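Local coordinates for protein-glutamine gamma-glutamyltransferase (Pseudomonas aeruginosa PAO1, PDB 6G49) that cross-links proteins in vitro by joining glutamine side chains to lysines, and is critical for the viability of this bacterium, perhaps through a cell-wall-linked function, at residues Thr35-Ser40 with Trp73-Met78; Ala261-Gly266 with Ala286-Glu291. One frame throughout, in Å; residues are numbered along the deposited sequence. Where two conformers were deposited one is given.

Interaction 1 of 2, residues Thr35-Ser40 with Trp73-Met78; sequences TGLSES and WRALTM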
ATOM      1  N   THR A  35     -11.532  -3.165  15.528  1.00 60.03           N
ATOM      2  CA  THR A  35     -10.671  -3.838  14.543  1.00 57.30           C
ATOM      3  C   THR A  35     -10.431  -2.918  13.334  1.00 45.31           C
ATOM      4  O   THR A  35     -11.331  -2.176  12.904  1.00 46.78           O
ATOM      5  CB  THR A  35     -11.340  -5.120  14.034  1.00 64.87           C
ATOM      6  OG1 THR A  35     -11.472  -6.013  15.137  1.00 61.37           O
ATOM      7  CG2 THR A  35     -10.580  -5.809  12.923  1.00 53.54           C
ATOM      8  N   GLY A  36      -9.207  -2.914  12.810  1.00 35.28           N
ATOM      9  CA  GLY A  36      -8.916  -2.043  11.659  1.00 28.21           C
ATOM     10  C   GLY A  36      -7.425  -1.850  11.520  1.00 25.23           C
ATOM     11  O   GLY A  36      -6.610  -2.443  12.296  1.00 24.17           O
ATOM     12  N   LEU A  37      -7.027  -1.112  10.480  1.00 22.14           N
ATOM     13  CA  LEU A  37      -5.659  -0.790  10.258  1.00 20.50           C
ATOM     14  C   LEU A  37      -5.177   0.158  11.341  1.00 24.42           C
ATOM     15  O   LEU A  37      -5.897   1.065  11.700  1.00 24.52           O
ATOM     16  CB  LEU A  37      -5.461  -0.058   8.926  1.00 23.63           C
ATOM     17  CG  LEU A  37      -5.636  -0.905   7.679  1.00 26.59           C
ATOM     18  CD1 LEU A  37      -5.683   0.023   6.464  1.00 27.75           C
ATOM     19  CD2 LEU A  37      -4.487  -1.889   7.564  1.00 26.04           C
ATOM     20  N   SER A  38      -3.913   0.020  11.715  1.00 21.91           N
ATOM     21  CA  SER A  38      -3.303   0.990  12.602  1.00 22.13           C
ATOM     22  C   SER A  38      -2.066   1.580  11.934  1.00 23.95           C
ATOM     23  O   SER A  38      -1.823   1.316  10.748  1.00 24.48           O
ATOM     24  CB  SER A  38      -2.974   0.326  13.898  1.00 29.10           C
ATOM     25  OG  SER A  38      -1.903  -0.500  13.715  1.00 30.59           O
ATOM     26  N   GLU A  39      -1.346   2.422  12.687  1.00 21.08           N
ATOM     27  CA  GLU A  39      -0.302   3.259  12.137  1.00 21.97           C
ATOM     28  C   GLU A  39       0.975   2.464  11.878  1.00 21.64           C
ATOM     29  O   GLU A  39       1.908   2.992  11.232  1.00 20.57           O
ATOM     30  CB  GLU A  39       0.023   4.456  13.025  1.00 22.65           C
ATOM     31  CG  GLU A  39       0.675   4.077  14.321  1.00 23.61           C
ATOM     32  CD  GLU A  39      -0.158   3.357  15.353  1.00 33.53           C
ATOM     33  OE1 GLU A  39      -1.418   3.476  15.322  1.00 26.91           O
ATOM     34  OE2 GLU A  39       0.466   2.729  16.248  1.00 35.53           O
ATOM     35  N   SER A  40       1.059   1.226  12.357  1.00 22.12           N
ATOM     36  CA  SER A  40       2.280   0.421  12.142  1.00 24.52           C
ATOM     37  C   SER A  40       1.867  -1.011  11.816  1.00 27.44           C
ATOM     38  O   SER A  40       0.670  -1.441  12.002  1.00 29.06           O
ATOM     39  CB  SER A  40       3.185   0.504  13.335  1.00 29.30           C
ATOM     40  OG  SER A  40       2.633  -0.249  14.383  1.00 32.22           O
ATOM     41  N   TRP A  73      -7.575   0.808  -2.426  1.00 17.80           N
ATOM     42  CA  TRP A  73      -8.070   1.783  -1.474  1.00 17.53           C
ATOM     43  C   TRP A  73      -6.955   2.216  -0.521  1.00 17.33           C
ATOM     44  O   TRP A  73      -6.697   1.491   0.450  1.00 18.86           O
ATOM     45  CB  TRP A  73      -9.294   1.281  -0.705  1.00 17.60           C
ATOM     46  CG  TRP A  73     -10.370   0.693  -1.554  1.00 17.35           C
ATOM     47  CD1 TRP A  73     -10.587  -0.625  -1.782  1.00 19.62           C
ATOM     48  CD2 TRP A  73     -11.354   1.400  -2.342  1.00 17.07           C
ATOM     49  NE1 TRP A  73     -11.633  -0.794  -2.663  1.00 19.81           N
ATOM     50  CE2 TRP A  73     -12.112   0.429  -3.000  1.00 17.13           C
ATOM     51  CE3 TRP A  73     -11.630   2.753  -2.525  1.00 21.49           C
ATOM     52  CZ2 TRP A  73     -13.154   0.776  -3.866  1.00 19.97           C
ATOM     53  CZ3 TRP A  73     -12.661   3.097  -3.376  1.00 21.69           C
ATOM     54  CH2 TRP A  73     -13.402   2.106  -3.990  1.00 19.78           C
ATOM     55  N   ARG A  74      -6.270   3.316  -0.831  1.00 17.61           N
ATOM     56  CA  ARG A  74      -5.188   3.814   0.036  0.54 18.51           C
ATOM     57  C   ARG A  74      -5.787   4.309   1.342  1.00 18.08           C
ATOM     58  O   ARG A  74      -6.786   5.043   1.363  1.00 18.87           O
ATOM     59  CB  ARG A  74      -4.341   4.945  -0.553  0.54 19.50           C
ATOM     60  CG  ARG A  74      -3.203   5.433   0.352  0.54 20.36           C
ATOM     61  CD  ARG A  74      -2.341   6.551  -0.257  0.54 22.58           C
ATOM     62  NE  ARG A  74      -1.799   6.219  -1.561  0.54 18.48           N
ATOM     63  CZ  ARG A  74      -0.523   6.353  -1.904  0.54 19.06           C
ATOM     64  NH1 ARG A  74       0.298   7.002  -1.078  0.54 18.89           N
ATOM     65  NH2 ARG A  74      -0.086   5.818  -3.035  0.54 17.91           N
ATOM     66  N   ALA A  75      -5.152   3.911   2.464  1.00 17.79           N
ATOM     67  CA  ALA A  75      -5.412   4.473   3.786  1.00 17.35           C
ATOM     68  C   ALA A  75      -4.269   5.346   4.249  1.00 19.54           C
ATOM     69  O   ALA A  75      -4.471   6.516   4.623  1.00 20.02           O
ATOM     70  CB  ALA A  75      -5.694   3.401   4.787  1.00 18.13           C
ATOM     71  N   LEU A  76      -3.052   4.774   4.267  1.00 16.92           N
ATOM     72  CA  LEU A  76      -1.895   5.541   4.759  1.00 18.12           C
ATOM     73  C   LEU A  76      -0.646   4.948   4.119  1.00 19.29           C
ATOM     74  O   LEU A  76      -0.683   3.899   3.519  1.00 18.77           O
ATOM     75  CB  LEU A  76      -1.792   5.500   6.280  1.00 19.16           C
ATOM     76  CG  LEU A  76      -1.374   4.188   6.920  1.00 21.70           C
ATOM     77  CD1 LEU A  76      -0.753   4.480   8.291  1.00 26.59           C
ATOM     78  CD2 LEU A  76      -2.549   3.219   7.051  1.00 22.71           C
ATOM     79  N   THR A  77       0.491   5.638   4.294  1.00 18.37           N
ATOM     80  CA  THR A  77       1.804   5.087   3.975  1.00 17.76           C
ATOM     81  C   THR A  77       2.589   4.919   5.253  1.00 18.19           C
ATOM     82  O   THR A  77       2.377   5.633   6.250  1.00 18.80           O
ATOM     83  CB  THR A  77       2.664   5.886   2.978  1.00 20.59           C
ATOM     84  OG1 THR A  77       3.316   6.984   3.645  1.00 20.30           O
ATOM     85  CG2 THR A  77       1.883   6.344   1.771  1.00 22.05           C
ATOM     86  N   MET A  78       3.502   3.943   5.196  1.00 18.38           N
ATOM     87  CA  MET A  78       4.426   3.650   6.281  0.75 17.05           C
ATOM     88  C   MET A  78       5.845   3.793   5.725  1.00 19.23           C
ATOM     89  O   MET A  78       6.260   3.019   4.875  1.00 18.58           O
ATOM     90  CB  MET A  78       4.145   2.243   6.800  0.75 18.12           C
ATOM     91  CG  MET A  78       2.732   2.151   7.408  0.75 21.09           C
ATOM     92  SD  MET A  78       2.435   0.507   8.106  0.75 22.49           S
ATOM     93  CE  MET A  78       0.690   0.681   8.442  0.75 19.74           C
TER
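M78 turns CG anti to its own carbonyl carbon (chi1 -64°) and then runs out fully extended, which carries SD and CE across to the backbone of S38-S40. M78 was modelled in two conformers, so the contacts of its thioether end are less certain. L37 uses the same first torsion (chi1 -71°) from the other side, and this drops its isobutyl group onto the strand at A75. In one conformer of M78 the methyl CE comes to 3.5 Å from S38 O and 3.8 Å from E39 O, while SD lies alongside S40 CA at 4.0 Å. These are van der Waals contacts of a flexible thioether with peptide groups. Between the two ends, L76 brings CD1 against the backbone at E39, 4.1 Å from E39 CA, and L37 CD1 meets A75 CB methyl to methyl at 3.8 Å. The join is modest, 224 Å² in all, and rests mostly on aliphatic groups of the strand against peptide groups of the loop. L37 is also covered by I46 and L49 of helix 45-50, and S40 OG hydrogen-bonds to R85 NH2. Two adjacent residues, A75 and L76, can both direct their side chains at the loop because the strand is irregular here: A75 has a psi of -55°, and both residues stand opposite A265. The chain before strand 40-41 therefore packs on a classic beta bulge in strand 72-81, with the L37 side chain about 8 Å from those of C243 and H287, the probable nucleophile and histidine of the transglutaminase site.

Interaction 2 of 2, residues Ala261-Gly266 with Ala286-Glu291; sequences ARVVAG and AHAWVE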
ATOM      1  N   ALA A 261      11.377   4.290  -1.548  1.00 17.67           N
ATOM      2  CA  ALA A 261      10.208   3.385  -1.600  1.00 17.62           C
ATOM      3  C   ALA A 261       9.526   3.420  -0.257  1.00 18.44           C
ATOM      4  O   ALA A 261      10.177   3.629   0.773  1.00 18.17           O
ATOM      5  CB  ALA A 261      10.643   1.983  -1.948  1.00 18.77           C
ATOM      6  N   ARG A 262       8.201   3.133  -0.248  1.00 16.63           N
ATOM      7  CA  ARG A 262       7.476   3.098   1.007  1.00 18.08           C
ATOM      8  C   ARG A 262       6.351   2.071   0.847  1.00 16.01           C
ATOM      9  O   ARG A 262       5.992   1.708  -0.276  1.00 17.73           O
ATOM     10  CB  ARG A 262       6.965   4.471   1.466  1.00 17.82           C
ATOM     11  CG  ARG A 262       6.093   5.174   0.439  1.00 17.26           C
ATOM     12  CD  ARG A 262       5.804   6.608   0.866  1.00 17.81           C
ATOM     13  NE  ARG A 262       5.132   7.322  -0.200  1.00 18.41           N
ATOM     14  CZ  ARG A 262       5.195   8.646  -0.424  1.00 21.14           C
ATOM     15  NH1 ARG A 262       5.903   9.439   0.389  1.00 17.79           N
ATOM     16  NH2 ARG A 262       4.531   9.159  -1.464  1.00 19.51           N
ATOM     17  N   VAL A 263       5.909   1.587   1.995  1.00 17.53           N
ATOM     18  CA  VAL A 263       4.748   0.678   2.031  1.00 15.23           C
ATOM     19  C   VAL A 263       3.474   1.503   2.053  1.00 17.67           C
ATOM     20  O   VAL A 263       3.331   2.476   2.824  1.00 18.04           O
ATOM     21  CB  VAL A 263       4.870  -0.262   3.246  1.00 17.55           C
ATOM     22  CG1 VAL A 263       3.584  -1.049   3.472  1.00 18.57           C
ATOM     23  CG2 VAL A 263       6.080  -1.178   3.114  1.00 19.43           C
ATOM     24  N   VAL A 264       2.524   1.082   1.226  1.00 16.31           N
ATOM     25  CA  VAL A 264       1.179   1.667   1.194  1.00 16.28           C
ATOM     26  C   VAL A 264       0.251   0.643   1.863  1.00 17.99           C
ATOM     27  O   VAL A 264       0.265  -0.518   1.476  1.00 17.95           O
ATOM     28  CB  VAL A 264       0.728   1.989  -0.236  1.00 18.11           C
ATOM     29  CG1 VAL A 264      -0.590   2.761  -0.226  1.00 18.73           C
ATOM     30  CG2 VAL A 264       1.769   2.834  -0.970  1.00 18.72           C
ATOM     31  N   ALA A 265      -0.554   1.091   2.806  1.00 17.17           N
ATOM     32  CA  ALA A 265      -1.495   0.233   3.488  1.00 17.04           C
ATOM     33  C   ALA A 265      -2.921   0.727   3.210  1.00 17.17           C
ATOM     34  O   ALA A 265      -3.184   1.922   3.123  1.00 17.68           O
ATOM     35  CB  ALA A 265      -1.266   0.262   4.964  1.00 20.05           C
ATOM     36  N   GLY A 266      -3.826  -0.221   3.111  1.00 16.31           N
ATOM     37  CA  GLY A 266      -5.244   0.084   2.866  1.00 17.29           C
ATOM     38  C   GLY A 266      -6.008  -1.191   2.644  1.00 17.22           C
ATOM     39  O   GLY A 266      -5.849  -2.137   3.388  1.00 17.36           O
ATOM     40  N   ALA A 286      -8.063  -6.098   3.722  1.00 16.73           N
ATOM     41  CA  ALA A 286      -6.891  -5.267   4.121  1.00 17.93           C
ATOM     42  C   ALA A 286      -5.681  -5.740   3.320  1.00 19.20           C
ATOM     43  O   ALA A 286      -5.470  -6.947   3.073  1.00 19.66           O
ATOM     44  CB  ALA A 286      -6.633  -5.321   5.582  1.00 19.25           C
ATOM     45  N   HIS A 287      -4.898  -4.769   2.847  1.00 17.43           N
ATOM     46  CA  HIS A 287      -3.820  -5.065   1.913  1.00 18.45           C
ATOM     47  C   HIS A 287      -2.702  -4.040   2.091  1.00 17.27           C
ATOM     48  O   HIS A 287      -2.919  -2.958   2.559  1.00 18.64           O
ATOM     49  CB  HIS A 287      -4.382  -5.066   0.497  1.00 18.23           C
ATOM     50  CG  HIS A 287      -3.537  -5.729  -0.521  1.00 18.81           C
ATOM     51  ND1 HIS A 287      -3.140  -7.029  -0.338  1.00 21.54           N
ATOM     52  CD2 HIS A 287      -3.033  -5.293  -1.691  1.00 19.16           C
ATOM     53  CE1 HIS A 287      -2.412  -7.382  -1.408  1.00 23.62           C
ATOM     54  NE2 HIS A 287      -2.304  -6.327  -2.254  1.00 21.01           N
ATOM     55  N   ALA A 288      -1.522  -4.457   1.668  1.00 16.65           N
ATOM     56  CA  ALA A 288      -0.314  -3.642   1.683  1.00 18.78           C
ATOM     57  C   ALA A 288       0.433  -3.841   0.386  1.00 17.31           C
ATOM     58  O   ALA A 288       0.530  -4.973  -0.128  1.00 17.69           O
ATOM     59  CB  ALA A 288       0.558  -3.993   2.854  1.00 18.69           C
ATOM     60  N   TRP A 289       0.925  -2.739  -0.193  1.00 16.07           N
ATOM     61  CA  TRP A 289       1.643  -2.742  -1.409  1.00 16.05           C
ATOM     62  C   TRP A 289       2.795  -1.713  -1.317  1.00 15.81           C
ATOM     63  O   TRP A 289       3.136  -1.269  -0.204  1.00 16.49           O
ATOM     64  CB  TRP A 289       0.736  -2.571  -2.625  1.00 18.71           C
ATOM     65  CG  TRP A 289      -0.071  -1.305  -2.663  1.00 17.41           C
ATOM     66  CD1 TRP A 289       0.162  -0.195  -3.421  1.00 19.55           C
ATOM     67  CD2 TRP A 289      -1.346  -1.080  -2.020  1.00 16.30           C
ATOM     68  NE1 TRP A 289      -0.819   0.745  -3.226  1.00 20.13           N
ATOM     69  CE2 TRP A 289      -1.765   0.227  -2.390  1.00 17.71           C
ATOM     70  CE3 TRP A 289      -2.143  -1.795  -1.114  1.00 19.31           C
ATOM     71  CZ2 TRP A 289      -2.968   0.790  -1.943  1.00 17.35           C
ATOM     72  CZ3 TRP A 289      -3.333  -1.239  -0.703  1.00 19.82           C
ATOM     73  CH2 TRP A 289      -3.718   0.046  -1.087  1.00 18.73           C
ATOM     74  N   VAL A 290       3.367  -1.381  -2.463  1.00 17.30           N
ATOM     75  CA  VAL A 290       4.606  -0.556  -2.508  1.00 17.73           C
ATOM     76  C   VAL A 290       4.384   0.603  -3.479  1.00 18.27           C
ATOM     77  O   VAL A 290       3.706   0.500  -4.489  1.00 18.10           O
ATOM     78  CB  VAL A 290       5.817  -1.414  -2.910  1.00 19.47           C
ATOM     79  CG1 VAL A 290       7.095  -0.570  -3.074  1.00 23.05           C
ATOM     80  CG2 VAL A 290       6.030  -2.517  -1.898  1.00 19.13           C
ATOM     81  N   GLU A 291       5.062   1.715  -3.200  1.00 18.33           N
ATOM     82  CA  GLU A 291       5.334   2.726  -4.255  1.00 16.84           C
ATOM     83  C   GLU A 291       6.792   3.141  -4.146  1.00 17.78           C
ATOM     84  O   GLU A 291       7.389   3.191  -3.037  1.00 17.95           O
ATOM     85  CB  GLU A 291       4.353   3.899  -4.226  1.00 19.64           C
ATOM     86  CG  GLU A 291       4.366   4.704  -2.959  1.00 17.88           C
ATOM     87  CD  GLU A 291       3.262   5.751  -2.887  1.00 23.82           C
ATOM     88  OE1 GLU A 291       3.213   6.495  -1.903  1.00 20.42           O
ATOM     89  OE2 GLU A 291       2.435   5.793  -3.807  1.00 28.52           O
TER
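V264 and W289 face each other as a hydrogen-bonded antiparallel pair, and their side chains pack on the same face of the sheet, where V264 sits over the indole. V264 CB stands 3.7 Å from the centroid of the five-membered ring, 16° off its normal, a CH-pi contact; CG1 slides toward the rim, 3.5 Å from CZ2. The other methyl of V264, CG2, rests on E291 CG at 3.8 Å, so the two branches of one valine touch the tryptophan and the glutamate. E291 places CG between its backbone N and carbonyl carbon (chi1 62°) and extends from there, bringing OE1 to R262. R262 NE donates to E291 OE1 at 2.7 Å on the anti side of the carboxylate, and NH2 adds a weak bond to the same oxygen. E291 OE2 forms salt bridges to R164 and, in one of its two conformers, R74; with R262 these arginines probably favour the ionised carboxylate. Backbone bonds pair R262 with E291, V264 with W289 and G266 with H287. H287 NE2 hydrogen-bonds to D303 OD2, and C243 touches H287 from helix 243-256, consistent with a Cys-His-Asp triad. That helix also packs on V263 and V290, while strand 72-81 borders 261-265 and strand 298-302 borders 286-294.

In the fold
From the N terminus, the loop 35-40 comes first and meets strand 72-81 in interaction 1, closing a span that includes helix 45-50 and strand 55-61. Interaction 2 opens much later, in series rather than nested, and closes the excursion that contains strands 267-268, 271-273 and 278-282. The two meet in space because strands 72-81 and 261-265 are sheet neighbours. M78 N probably hydrogen-bonds to V263 O at 2.8 Å, and L37 CD1 packs 3.6 Å from G266 CA. These contacts between the two interactions join the N-terminal part of this periplasmic region to the transglutaminase-like part.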